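Local atomic coordinates of vacuolar-sorting protein BRO1 (PDB entry 1ZB1), a protein that sorts cargo into the intralumenal vesicles of multivesicular bodies and recruits the deubiquitinase DOA4 to endosomes, its Bro1 domain possibly binding SNF7. Residues L13-T18 and A130-Q135; A64-S69 and T134-E139; C124-I129 and F156-Y161. One frame throughout, in Å; residues are numbered along the deposited sequence.

In the fold
All three contacts converge on helix 118-139 of the Bro1 domain, each using a different side or level of it. Interaction 3 is the buried one: helix 146-165 packs antiparallel against residues 124-129 through carbon, sulfur and ring contacts. Further along the helix, interaction 1 lays the extended residues L13-L15 against residues 130-135, mixing aliphatic packing with two bridging waters. Interaction 2, nearer the end of the helix, sets the start of helix 65-86 beside residues 134-139 and is partly exposed, a proline and an isoleucine meeting next to a water-linked glutamate. Interactions 1 and 2 share T134 and Q135, while a hydrogen bond from K16 N to N128 OD1 ties interaction 1 to interaction 3.

Interaction 1 (L13-T18 and A130-Q135)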
ATOM      1  N   LEU A  13       2.736   4.144  -7.186  1.00 20.13           N
ATOM      2  CA  LEU A  13       1.293   4.246  -7.400  1.00 20.02           C
ATOM      3  C   LEU A  13       0.917   5.604  -8.008  1.00 20.95           C
ATOM      4  O   LEU A  13       1.647   6.589  -7.863  1.00 19.39           O
ATOM      5  CB  LEU A  13       0.544   4.014  -6.079  1.00 17.66           C
ATOM      6  CG  LEU A  13       0.824   2.664  -5.394  1.00 19.25           C
ATOM      7  CD1 LEU A  13      -0.070   2.500  -4.177  1.00 18.79           C
ATOM      8  CD2 LEU A  13       0.577   1.523  -6.367  1.00 21.21           C
ATOM      9  N   LYS A  14      -0.222   5.653  -8.694  1.00 19.77           N
ATOM     10  CA  LYS A  14      -0.659   6.883  -9.352  1.00 19.76           C
ATOM     11  C   LYS A  14      -1.835   7.572  -8.689  1.00 18.23           C
ATOM     12  O   LYS A  14      -2.755   6.916  -8.197  1.00 16.59           O
ATOM     13  CB  LYS A  14      -1.017   6.586 -10.811  1.00 21.85           C
ATOM     14  CG  LYS A  14       0.149   6.046 -11.628  1.00 28.01           C
ATOM     15  CD  LYS A  14       1.257   7.080 -11.722  1.00 32.69           C
ATOM     16  CE  LYS A  14       2.414   6.584 -12.571  1.00 37.41           C
ATOM     17  NZ  LYS A  14       3.514   7.585 -12.652  1.00 40.04           N
ATOM     18  N   LEU A  15      -1.798   8.902  -8.690  1.00 16.46           N
ATOM     19  CA  LEU A  15      -2.869   9.719  -8.116  1.00 17.30           C
ATOM     20  C   LEU A  15      -3.998   9.872  -9.132  1.00 17.34           C
ATOM     21  O   LEU A  15      -3.790   9.694 -10.339  1.00 17.91           O
ATOM     22  CB  LEU A  15      -2.355  11.126  -7.785  1.00 16.97           C
ATOM     23  CG  LEU A  15      -1.324  11.324  -6.679  1.00 17.43           C
ATOM     24  CD1 LEU A  15      -0.816  12.792  -6.691  1.00 17.30           C
ATOM     25  CD2 LEU A  15      -1.974  10.982  -5.337  1.00 13.96           C
ATOM     26  N   LYS A  16      -5.192  10.193  -8.643  1.00 16.36           N
ATOM     27  CA  LYS A  16      -6.322  10.443  -9.531  1.00 16.34           C
ATOM     28  C   LYS A  16      -6.413  11.964  -9.682  1.00 17.46           C
ATOM     29  O   LYS A  16      -6.374  12.686  -8.689  1.00 18.17           O
ATOM     30  CB  LYS A  16      -7.629   9.907  -8.926  1.00 17.70           C
ATOM     31  CG  LYS A  16      -7.683   8.373  -8.781  1.00 13.31           C
ATOM     32  CD  LYS A  16      -8.915   7.930  -7.981  1.00 15.46           C
ATOM     33  CE  LYS A  16     -10.219   8.314  -8.675  1.00 15.04           C
ATOM     34  NZ  LYS A  16     -10.241   7.854 -10.102  1.00 14.90           N
ATOM     35  N   ASP A  17      -6.512  12.455 -10.914  1.00 16.74           N
ATOM     36  CA  ASP A  17      -6.618  13.892 -11.132  1.00 18.63           C
ATOM     37  C   ASP A  17      -8.081  14.313 -10.985  1.00 18.90           C
ATOM     38  O   ASP A  17      -8.980  13.480 -11.053  1.00 19.21           O
ATOM     39  CB  ASP A  17      -6.114  14.280 -12.529  1.00 22.87           C
ATOM     40  CG  ASP A  17      -4.632  14.003 -12.717  1.00 26.88           C
ATOM     41  OD1 ASP A  17      -3.888  14.040 -11.716  1.00 30.45           O
ATOM     42  OD2 ASP A  17      -4.204  13.758 -13.866  1.00 31.21           O
ATOM     43  N   THR A  18      -8.308  15.605 -10.772  1.00 16.91           N
ATOM     44  CA  THR A  18      -9.661  16.136 -10.624  1.00 17.78           C
ATOM     45  C   THR A  18      -9.744  17.510 -11.269  1.00 18.23           C
ATOM     46  O   THR A  18      -8.733  18.195 -11.426  1.00 20.01           O
ATOM     47  CB  THR A  18     -10.057  16.287  -9.138  1.00 15.40           C
ATOM     48  OG1 THR A  18     -11.414  16.739  -9.044  1.00 16.84           O
ATOM     49  CG2 THR A  18      -9.151  17.324  -8.438  1.00 16.73           C
ATOM     50  N   ALA A 130      -4.204   7.506   0.438  1.00 14.03           N
ATOM     51  CA  ALA A 130      -3.488   6.228   0.510  1.00 15.75           C
ATOM     52  C   ALA A 130      -2.247   6.274  -0.382  1.00 14.58           C
ATOM     53  O   ALA A 130      -1.151   5.855   0.022  1.00 16.16           O
ATOM     54  CB  ALA A 130      -4.414   5.081   0.071  1.00 15.72           C
ATOM     55  N   VAL A 131      -2.413   6.776  -1.601  1.00 14.94           N
ATOM     56  CA  VAL A 131      -1.281   6.871  -2.523  1.00 14.59           C
ATOM     57  C   VAL A 131      -0.208   7.801  -1.950  1.00 15.52           C
ATOM     58  O   VAL A 131       0.986   7.500  -2.012  1.00 16.91           O
ATOM     59  CB  VAL A 131      -1.719   7.414  -3.910  1.00 12.11           C
ATOM     60  CG1 VAL A 131      -0.491   7.722  -4.766  1.00 15.28           C
ATOM     61  CG2 VAL A 131      -2.592   6.372  -4.626  1.00 12.79           C
ATOM     62  N   ILE A 132      -0.634   8.929  -1.394  1.00 16.00           N
ATOM     63  CA  ILE A 132       0.317   9.882  -0.835  1.00 17.36           C
ATOM     64  C   ILE A 132       1.128   9.254   0.306  1.00 17.20           C
ATOM     65  O   ILE A 132       2.308   9.558   0.473  1.00 18.81           O
ATOM     66  CB  ILE A 132      -0.404  11.169  -0.372  1.00 19.01           C
ATOM     67  CG1 ILE A 132      -0.990  11.885  -1.599  1.00 23.68           C
ATOM     68  CG2 ILE A 132       0.582  12.101   0.341  1.00 20.10           C
ATOM     69  CD1 ILE A 132      -1.896  13.057  -1.272  1.00 26.93           C
ATOM     70  N   PHE A 133       0.514   8.371   1.088  1.00 15.21           N
ATOM     71  CA  PHE A 133       1.265   7.717   2.151  1.00 15.89           C
ATOM     72  C   PHE A 133       2.395   6.881   1.527  1.00 16.23           C
ATOM     73  O   PHE A 133       3.487   6.813   2.084  1.00 15.57           O
ATOM     74  CB  PHE A 133       0.365   6.813   3.011  1.00 13.72           C
ATOM     75  CG  PHE A 133      -0.369   7.539   4.114  1.00 15.61           C
ATOM     76  CD1 PHE A 133       0.327   8.325   5.045  1.00 15.47           C
ATOM     77  CD2 PHE A 133      -1.750   7.409   4.249  1.00 15.17           C
ATOM     78  CE1 PHE A 133      -0.341   8.962   6.088  1.00 16.12           C
ATOM     79  CE2 PHE A 133      -2.436   8.046   5.296  1.00 17.13           C
ATOM     80  CZ  PHE A 133      -1.730   8.823   6.217  1.00 18.43           C
ATOM     81  N   THR A 134       2.148   6.250   0.377  1.00 18.24           N
ATOM     82  CA  THR A 134       3.213   5.466  -0.255  1.00 16.00           C
ATOM     83  C   THR A 134       4.292   6.387  -0.827  1.00 19.18           C
ATOM     84  O   THR A 134       5.464   6.004  -0.912  1.00 19.38           O
ATOM     85  CB  THR A 134       2.685   4.520  -1.382  1.00 17.54           C
ATOM     86  OG1 THR A 134       2.287   5.287  -2.529  1.00 16.66           O
ATOM     87  CG2 THR A 134       1.496   3.702  -0.875  1.00 13.61           C
ATOM     88  N   GLN A 135       3.915   7.605  -1.205  1.00 18.96           N
ATOM     89  CA  GLN A 135       4.897   8.549  -1.740  1.00 18.83           C
ATOM     90  C   GLN A 135       5.788   9.077  -0.614  1.00 19.56           C
ATOM     91  O   GLN A 135       6.981   9.322  -0.816  1.00 20.02           O
ATOM     92  CB  GLN A 135       4.197   9.705  -2.458  1.00 21.06           C
ATOM     93  CG  GLN A 135       3.355   9.245  -3.653  1.00 20.22           C
ATOM     94  CD  GLN A 135       2.650  10.386  -4.362  1.00 21.00           C
ATOM     95  OE1 GLN A 135       2.150  11.312  -3.728  1.00 21.39           O
ATOM     96  NE2 GLN A 135       2.587  10.310  -5.689  1.00 20.96           N
TER
HETATM   97  O   HOH W   1       3.904   5.324  -4.690  1.00 20.58           O
HETATM   98  O   HOH W   2       3.720   7.856  -6.855  1.00 28.27           O
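L15 drapes its CD2 methyl over V131, reaching CG1 at 3.6 Å, and the same methyl continues to CG1 of I132 at 4.0 Å. In L15, chi1 (-67°) sets CG beside the backbone N, and the second torsion then turns CD2 to the helix although the CB bond does not aim at it. V131 spreads its two methyls over different parts of the segment: CG1 meets L15 and also L13 CB, at 4.1 Å, whereas CG2 lies 3.6 Å from the carbonyl O of K14. L13 does point at the helix; its CD1 touches T134 CG2 at 3.8 Å, the two side chains crossing nearly at right angles.

Between the segments the polar links run through water. T134 OG1 sits between its backbone N and carbonyl carbon (chi1 71°) and, within the helix, donates to V131 O at 2.6 Å, in the carbonyl plane on a lone pair; V131 O also accepts from Q135 N. T134 OG1 in turn accepts from a water that takes the N-H of L13. A second water donates to L13 O at 2.6 Å and accepts from Q135 NE2, 2.9 Å away. The backbone of L13 is thus bridged to the helix through both its N and its O. This is an extended N-terminal segment packed along one side of a long helix in the largely helical Bro1 domain.

Interaction 2 (A64-S69 and T134-E139); sequences APSSLS and TQIARE
Apolar packing centres on P65 and I136, whose CA atoms are 5.7 Å apart, the shortest such separation between 64-69 and 134-139. P65 CB lies 3.8 Å from I136 CG1. With CG1 beside the backbone N (chi1 -66°) and the chain extended beyond it, I136 sends CD1 onward to meet two serines: it comes to 3.8 Å from S66 OG and 4.0 Å from S69 CB. The isoleucine therefore spans the first turn of helix 65-86, touching P65, S66 and S69 in sequence.

Contacts between a polar group and carbon come next. The carboxylate of E139 lies against the proline ring, E139 OE2 being 3.7 Å from P65 CD and E139 OE1 3.8 Å from P65 CG; the two side chains cross at about a right angle. E139 gets there on an extended chain, CG anti to the backbone N (chi1 -168°).

Hydrogen bonding between the segments is indirect. One water accepts from S66 N at 2.8 Å and donates to E139 OE1 at the same length, so a first-turn N-H is linked to the carboxylate of the other helix.

The two short segments run nearly antiparallel, at 161°, with axes 9.6 Å apart. Deeper along helix 65-86, L68 and S69 pack on I132 of helix 118-139, while helix 146-165 meets I136 and A137 through N151, and A137 also through L152.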
ATOM      1  N   ALA A  64       4.497  19.433  -1.438  1.00 17.73           N
ATOM      2  CA  ALA A  64       5.351  18.278  -1.169  1.00 18.75           C
ATOM      3  C   ALA A  64       4.477  17.213  -0.501  1.00 17.42           C
ATOM      4  O   ALA A  64       3.471  17.537   0.122  1.00 18.40           O
ATOM      5  CB  ALA A  64       6.514  18.677  -0.255  1.00 17.67           C
ATOM      6  N   PRO A  65       4.865  15.932  -0.604  1.00 19.33           N
ATOM      7  CA  PRO A  65       4.099  14.823  -0.018  1.00 18.98           C
ATOM      8  C   PRO A  65       3.468  14.977   1.367  1.00 19.05           C
ATOM      9  O   PRO A  65       2.253  14.812   1.505  1.00 15.79           O
ATOM     10  CB  PRO A  65       5.075  13.656  -0.092  1.00 18.64           C
ATOM     11  CG  PRO A  65       5.797  13.933  -1.378  1.00 20.89           C
ATOM     12  CD  PRO A  65       6.084  15.430  -1.265  1.00 18.53           C
ATOM     13  N   SER A  66       4.259  15.282   2.396  1.00 17.55           N
ATOM     14  CA  SER A  66       3.671  15.412   3.728  1.00 17.50           C
ATOM     15  C   SER A  66       2.673  16.557   3.840  1.00 16.24           C
ATOM     16  O   SER A  66       1.636  16.420   4.499  1.00 16.60           O
ATOM     17  CB  SER A  66       4.759  15.549   4.793  1.00 19.14           C
ATOM     18  OG  SER A  66       5.401  14.295   4.983  1.00 20.78           O
ATOM     19  N   SER A  67       2.973  17.671   3.179  1.00 16.27           N
ATOM     20  CA  SER A  67       2.095  18.834   3.189  1.00 15.66           C
ATOM     21  C   SER A  67       0.836  18.543   2.355  1.00 15.37           C
ATOM     22  O   SER A  67      -0.274  18.924   2.734  1.00 16.23           O
ATOM     23  CB  SER A  67       2.842  20.053   2.631  1.00 15.57           C
ATOM     24  OG  SER A  67       2.080  21.244   2.764  1.00 15.56           O
ATOM     25  N   LEU A  68       1.016  17.868   1.221  1.00 15.27           N
ATOM     26  CA  LEU A  68      -0.103  17.500   0.344  1.00 16.35           C
ATOM     27  C   LEU A  68      -1.048  16.559   1.104  1.00 15.07           C
ATOM     28  O   LEU A  68      -2.271  16.681   1.015  1.00 14.55           O
ATOM     29  CB  LEU A  68       0.427  16.794  -0.914  1.00 14.76           C
ATOM     30  CG  LEU A  68      -0.620  16.414  -1.973  1.00 15.48           C
ATOM     31  CD1 LEU A  68      -1.218  17.682  -2.593  1.00 15.78           C
ATOM     32  CD2 LEU A  68       0.037  15.569  -3.053  1.00 15.89           C
ATOM     33  N   SER A  69      -0.464  15.629   1.854  1.00 15.75           N
ATOM     34  CA  SER A  69      -1.219  14.667   2.666  1.00 15.46           C
ATOM     35  C   SER A  69      -2.086  15.413   3.686  1.00 16.94           C
ATOM     36  O   SER A  69      -3.287  15.146   3.844  1.00 16.01           O
ATOM     37  CB  SER A  69      -0.235  13.736   3.389  1.00 14.15           C
ATOM     38  OG  SER A  69      -0.889  12.885   4.313  1.00 16.05           O
ATOM     39  N   THR A 134       2.148   6.250   0.377  1.00 18.24           N
ATOM     40  CA  THR A 134       3.213   5.466  -0.255  1.00 16.00           C
ATOM     41  C   THR A 134       4.292   6.387  -0.827  1.00 19.18           C
ATOM     42  O   THR A 134       5.464   6.004  -0.912  1.00 19.38           O
ATOM     43  CB  THR A 134       2.685   4.520  -1.382  1.00 17.54           C
ATOM     44  OG1 THR A 134       2.287   5.287  -2.529  1.00 16.66           O
ATOM     45  CG2 THR A 134       1.496   3.702  -0.875  1.00 13.61           C
ATOM     46  N   GLN A 135       3.915   7.605  -1.205  1.00 18.96           N
ATOM     47  CA  GLN A 135       4.897   8.549  -1.740  1.00 18.83           C
ATOM     48  C   GLN A 135       5.788   9.077  -0.614  1.00 19.56           C
ATOM     49  O   GLN A 135       6.981   9.322  -0.816  1.00 20.02           O
ATOM     50  CB  GLN A 135       4.197   9.705  -2.458  1.00 21.06           C
ATOM     51  CG  GLN A 135       3.355   9.245  -3.653  1.00 20.22           C
ATOM     52  CD  GLN A 135       2.650  10.386  -4.362  1.00 21.00           C
ATOM     53  OE1 GLN A 135       2.150  11.312  -3.728  1.00 21.39           O
ATOM     54  NE2 GLN A 135       2.587  10.310  -5.689  1.00 20.96           N
ATOM     55  N   ILE A 136       5.213   9.238   0.574  1.00 17.15           N
ATOM     56  CA  ILE A 136       5.985   9.711   1.716  1.00 20.03           C
ATOM     57  C   ILE A 136       6.992   8.612   2.072  1.00 20.20           C
ATOM     58  O   ILE A 136       8.155   8.897   2.353  1.00 20.68           O
ATOM     59  CB  ILE A 136       5.061  10.023   2.935  1.00 18.95           C
ATOM     60  CG1 ILE A 136       4.144  11.210   2.603  1.00 17.10           C
ATOM     61  CG2 ILE A 136       5.908  10.358   4.173  1.00 20.09           C
ATOM     62  CD1 ILE A 136       3.084  11.515   3.673  1.00 14.64           C
ATOM     63  N   ALA A 137       6.546   7.357   2.030  1.00 20.58           N
ATOM     64  CA  ALA A 137       7.411   6.221   2.337  1.00 20.02           C
ATOM     65  C   ALA A 137       8.567   6.157   1.346  1.00 23.27           C
ATOM     66  O   ALA A 137       9.708   5.901   1.729  1.00 23.34           O
ATOM     67  CB  ALA A 137       6.617   4.914   2.289  1.00 19.39           C
ATOM     68  N   ARG A 138       8.267   6.390   0.072  1.00 24.38           N
ATOM     69  CA  ARG A 138       9.293   6.354  -0.968  1.00 27.78           C
ATOM     70  C   ARG A 138      10.338   7.434  -0.720  1.00 29.75           C
ATOM     71  O   ARG A 138      11.541   7.186  -0.806  1.00 30.25           O
ATOM     72  CB  ARG A 138       8.660   6.572  -2.345  1.00 29.05           C
ATOM     73  CG  ARG A 138       9.639   6.452  -3.499  1.00 32.48           C
ATOM     74  CD  ARG A 138       8.968   6.753  -4.826  1.00 36.80           C
ATOM     75  NE  ARG A 138       9.808   6.392  -5.967  1.00 41.16           N
ATOM     76  CZ  ARG A 138      10.048   5.142  -6.360  1.00 43.68           C
ATOM     77  NH1 ARG A 138       9.511   4.122  -5.705  1.00 44.58           N
ATOM     78  NH2 ARG A 138      10.821   4.911  -7.415  1.00 45.73           N
ATOM     79  N   GLU A 139       9.856   8.632  -0.406  1.00 30.68           N
ATOM     80  CA  GLU A 139      10.703   9.789  -0.154  1.00 36.41           C
ATOM     81  C   GLU A 139      11.598   9.640   1.077  1.00 37.68           C
ATOM     82  O   GLU A 139      12.697  10.191   1.112  1.00 37.79           O
ATOM     83  CB  GLU A 139       9.820  11.037  -0.016  1.00 37.73           C
ATOM     84  CG  GLU A 139      10.556  12.362  -0.044  1.00 41.51           C
ATOM     85  CD  GLU A 139       9.604  13.549  -0.078  1.00 43.12           C
ATOM     86  OE1 GLU A 139       8.804  13.696   0.873  1.00 44.99           O
ATOM     87  OE2 GLU A 139       9.654  14.331  -1.055  1.00 40.82           O
TER
HETATM   88  O   HOH W   3       7.040  15.272   2.354  1.00 28.00           O

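Interaction 3 (C124-I129 and F156-Y161)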
ATOM      1  N   CYS A 124     -12.641   9.182  -3.660  1.00 13.11           N
ATOM      2  CA  CYS A 124     -11.536   9.603  -4.519  1.00 15.84           C
ATOM      3  C   CYS A 124     -10.433  10.296  -3.707  1.00 16.15           C
ATOM      4  O   CYS A 124      -9.242  10.065  -3.930  1.00 15.72           O
ATOM      5  CB  CYS A 124     -12.047  10.518  -5.630  1.00 16.33           C
ATOM      6  SG  CYS A 124     -12.994   9.639  -6.918  1.00 18.60           S
ATOM      7  N   THR A 125     -10.836  11.142  -2.770  1.00 16.05           N
ATOM      8  CA  THR A 125      -9.879  11.833  -1.919  1.00 15.40           C
ATOM      9  C   THR A 125      -9.090  10.817  -1.066  1.00 15.45           C
ATOM     10  O   THR A 125      -7.869  10.919  -0.934  1.00 13.18           O
ATOM     11  CB  THR A 125     -10.604  12.835  -0.987  1.00 17.84           C
ATOM     12  OG1 THR A 125     -11.144  13.910  -1.766  1.00 28.29           O
ATOM     13  CG2 THR A 125      -9.637  13.394   0.051  1.00  7.05           C
ATOM     14  N   LEU A 126      -9.784   9.836  -0.492  1.00 15.73           N
ATOM     15  CA  LEU A 126      -9.113   8.831   0.342  1.00 14.90           C
ATOM     16  C   LEU A 126      -8.178   7.948  -0.488  1.00 14.50           C
ATOM     17  O   LEU A 126      -7.144   7.478   0.000  1.00 14.37           O
ATOM     18  CB  LEU A 126     -10.149   7.978   1.092  1.00 17.21           C
ATOM     19  CG  LEU A 126      -9.615   6.816   1.944  1.00 19.31           C
ATOM     20  CD1 LEU A 126      -8.510   7.296   2.888  1.00 17.58           C
ATOM     21  CD2 LEU A 126     -10.772   6.223   2.737  1.00 15.37           C
ATOM     22  N   PHE A 127      -8.534   7.722  -1.745  1.00 15.52           N
ATOM     23  CA  PHE A 127      -7.676   6.934  -2.624  1.00 14.37           C
ATOM     24  C   PHE A 127      -6.335   7.679  -2.754  1.00 12.67           C
ATOM     25  O   PHE A 127      -5.254   7.081  -2.677  1.00 12.90           O
ATOM     26  CB  PHE A 127      -8.335   6.786  -4.003  1.00 13.22           C
ATOM     27  CG  PHE A 127      -7.537   5.959  -4.978  1.00 17.30           C
ATOM     28  CD1 PHE A 127      -6.506   6.527  -5.718  1.00 15.36           C
ATOM     29  CD2 PHE A 127      -7.817   4.599  -5.145  1.00 17.23           C
ATOM     30  CE1 PHE A 127      -5.756   5.763  -6.615  1.00 15.71           C
ATOM     31  CE2 PHE A 127      -7.075   3.815  -6.038  1.00 17.26           C
ATOM     32  CZ  PHE A 127      -6.041   4.393  -6.777  1.00 17.46           C
ATOM     33  N   ASN A 128      -6.407   8.991  -2.952  1.00 13.61           N
ATOM     34  CA  ASN A 128      -5.187   9.786  -3.082  1.00 14.27           C
ATOM     35  C   ASN A 128      -4.412   9.856  -1.762  1.00 14.76           C
ATOM     36  O   ASN A 128      -3.183   9.869  -1.759  1.00 16.52           O
ATOM     37  CB  ASN A 128      -5.523  11.189  -3.618  1.00 14.32           C
ATOM     38  CG  ASN A 128      -5.751  11.189  -5.132  1.00 17.22           C
ATOM     39  OD1 ASN A 128      -5.473  10.193  -5.802  1.00 16.37           O
ATOM     40  ND2 ASN A 128      -6.243  12.300  -5.673  1.00 17.42           N
ATOM     41  N   ILE A 129      -5.129   9.886  -0.641  1.00 16.31           N
ATOM     42  CA  ILE A 129      -4.486   9.913   0.674  1.00 14.24           C
ATOM     43  C   ILE A 129      -3.631   8.643   0.822  1.00 15.92           C
ATOM     44  O   ILE A 129      -2.475   8.691   1.266  1.00 14.89           O
ATOM     45  CB  ILE A 129      -5.549   9.969   1.799  1.00 14.11           C
ATOM     46  CG1 ILE A 129      -6.143  11.381   1.876  1.00 15.20           C
ATOM     47  CG2 ILE A 129      -4.935   9.568   3.137  1.00 13.76           C
ATOM     48  CD1 ILE A 129      -7.308  11.516   2.849  1.00 16.64           C
ATOM     49  N   PHE A 156      -1.788   0.895   3.668  1.00 18.35           N
ATOM     50  CA  PHE A 156      -2.480  -0.389   3.753  1.00 20.59           C
ATOM     51  C   PHE A 156      -3.854  -0.187   4.394  1.00 20.89           C
ATOM     52  O   PHE A 156      -4.874  -0.630   3.863  1.00 19.46           O
ATOM     53  CB  PHE A 156      -1.605  -1.367   4.566  1.00 22.65           C
ATOM     54  CG  PHE A 156      -2.301  -2.637   5.006  1.00 23.45           C
ATOM     55  CD1 PHE A 156      -3.198  -3.305   4.175  1.00 23.66           C
ATOM     56  CD2 PHE A 156      -2.000  -3.197   6.250  1.00 27.79           C
ATOM     57  CE1 PHE A 156      -3.785  -4.510   4.575  1.00 25.62           C
ATOM     58  CE2 PHE A 156      -2.578  -4.405   6.662  1.00 28.90           C
ATOM     59  CZ  PHE A 156      -3.473  -5.060   5.821  1.00 27.77           C
ATOM     60  N   SER A 157      -3.877   0.502   5.527  1.00 19.52           N
ATOM     61  CA  SER A 157      -5.119   0.770   6.235  1.00 21.04           C
ATOM     62  C   SER A 157      -6.139   1.550   5.384  1.00 21.70           C
ATOM     63  O   SER A 157      -7.328   1.230   5.389  1.00 20.66           O
ATOM     64  CB  SER A 157      -4.811   1.533   7.528  1.00 23.52           C
ATOM     65  OG  SER A 157      -5.994   1.827   8.241  1.00 30.24           O
ATOM     66  N   CYS A 158      -5.681   2.573   4.663  1.00 17.91           N
ATOM     67  CA  CYS A 158      -6.574   3.368   3.820  1.00 17.68           C
ATOM     68  C   CYS A 158      -7.196   2.569   2.664  1.00 16.94           C
ATOM     69  O   CYS A 158      -8.402   2.669   2.418  1.00 14.00           O
ATOM     70  CB  CYS A 158      -5.830   4.587   3.258  1.00 19.16           C
ATOM     71  SG  CYS A 158      -5.303   5.784   4.520  1.00 18.39           S
ATOM     72  N   PHE A 159      -6.383   1.795   1.949  1.00 16.11           N
ATOM     73  CA  PHE A 159      -6.899   0.989   0.835  1.00 15.91           C
ATOM     74  C   PHE A 159      -7.866  -0.093   1.311  1.00 18.63           C
ATOM     75  O   PHE A 159      -8.828  -0.436   0.616  1.00 17.56           O
ATOM     76  CB  PHE A 159      -5.754   0.337   0.061  1.00 16.34           C
ATOM     77  CG  PHE A 159      -5.027   1.283  -0.856  1.00 15.14           C
ATOM     78  CD1 PHE A 159      -5.733   2.022  -1.811  1.00 10.55           C
ATOM     79  CD2 PHE A 159      -3.640   1.410  -0.795  1.00 14.12           C
ATOM     80  CE1 PHE A 159      -5.071   2.870  -2.697  1.00 15.13           C
ATOM     81  CE2 PHE A 159      -2.965   2.259  -1.682  1.00 15.24           C
ATOM     82  CZ  PHE A 159      -3.686   2.991  -2.637  1.00 13.01           C
ATOM     83  N   GLU A 160      -7.599  -0.627   2.496  1.00 18.14           N
ATOM     84  CA  GLU A 160      -8.442  -1.656   3.089  1.00 22.21           C
ATOM     85  C   GLU A 160      -9.829  -1.083   3.386  1.00 20.62           C
ATOM     86  O   GLU A 160     -10.845  -1.703   3.071  1.00 19.77           O
ATOM     87  CB  GLU A 160      -7.791  -2.173   4.378  1.00 27.10           C
ATOM     88  CG  GLU A 160      -8.633  -3.166   5.157  1.00 35.77           C
ATOM     89  CD  GLU A 160      -7.889  -3.733   6.353  1.00 41.23           C
ATOM     90  OE1 GLU A 160      -7.540  -2.954   7.268  1.00 46.15           O
ATOM     91  OE2 GLU A 160      -7.650  -4.959   6.370  1.00 45.47           O
ATOM     92  N   TYR A 161      -9.863   0.102   3.989  1.00 18.48           N
ATOM     93  CA  TYR A 161     -11.127   0.766   4.319  1.00 18.14           C
ATOM     94  C   TYR A 161     -11.919   1.050   3.047  1.00 17.57           C
ATOM     95  O   TYR A 161     -13.145   0.900   3.013  1.00 17.28           O
ATOM     96  CB  TYR A 161     -10.861   2.082   5.055  1.00 18.09           C
ATOM     97  CG  TYR A 161     -12.119   2.834   5.447  1.00 20.35           C
ATOM     98  CD1 TYR A 161     -12.729   2.613   6.682  1.00 19.26           C
ATOM     99  CD2 TYR A 161     -12.701   3.761   4.579  1.00 19.55           C
ATOM    100  CE1 TYR A 161     -13.885   3.299   7.046  1.00 21.60           C
ATOM    101  CE2 TYR A 161     -13.860   4.449   4.930  1.00 19.58           C
ATOM    102  CZ  TYR A 161     -14.445   4.214   6.169  1.00 23.19           C
ATOM    103  OH  TYR A 161     -15.576   4.907   6.540  1.00 25.92           O
TER
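L126 and F127 meet C158, F159 and Y161 in an antiparallel helix pair of the Bro1 domain, formed by helices 118-139 and 146-165, which follow one another in the chain. The short segments are inclined at 154° and their axes approach to 9.1 Å.

L126 is the side chain to follow. Its CB points toward helix 146-165, and CG leaves it anti to the backbone N (chi1 176°), carrying the branch point across the interface. There the two methyls part. CD1 settles against C158, 3.8 Å from CB and 3.9 Å from SG, while CD2 reaches the next turn and comes within 3.6 Å of Y161 CD2, the leucine and tyrosine side chains crossing at about a right angle. W349 of helix 349-371 also touches L126 and C158, and Y76 of helix 65-86 touches L126, so the leucine is packed by three other helices.

The sulfur of C158 has a second neighbour in I129 CG2, at 4.0 Å, so SG lies near both L126 CD1 and I129 CG2.

The aromatic pair marks another part of the interface. F127 starts with its CB turned away from the partner helix, yet its ring still offers a face to F159. The centroids are 5.7 Å apart and the planes stand at 76°, an edge-to-face (T-shaped) arrangement in which F159 supplies the edge. F159 CE1 lies 3.9 Å above the F127 plane, displaced toward the rim, near CE2 and CD2 of F127.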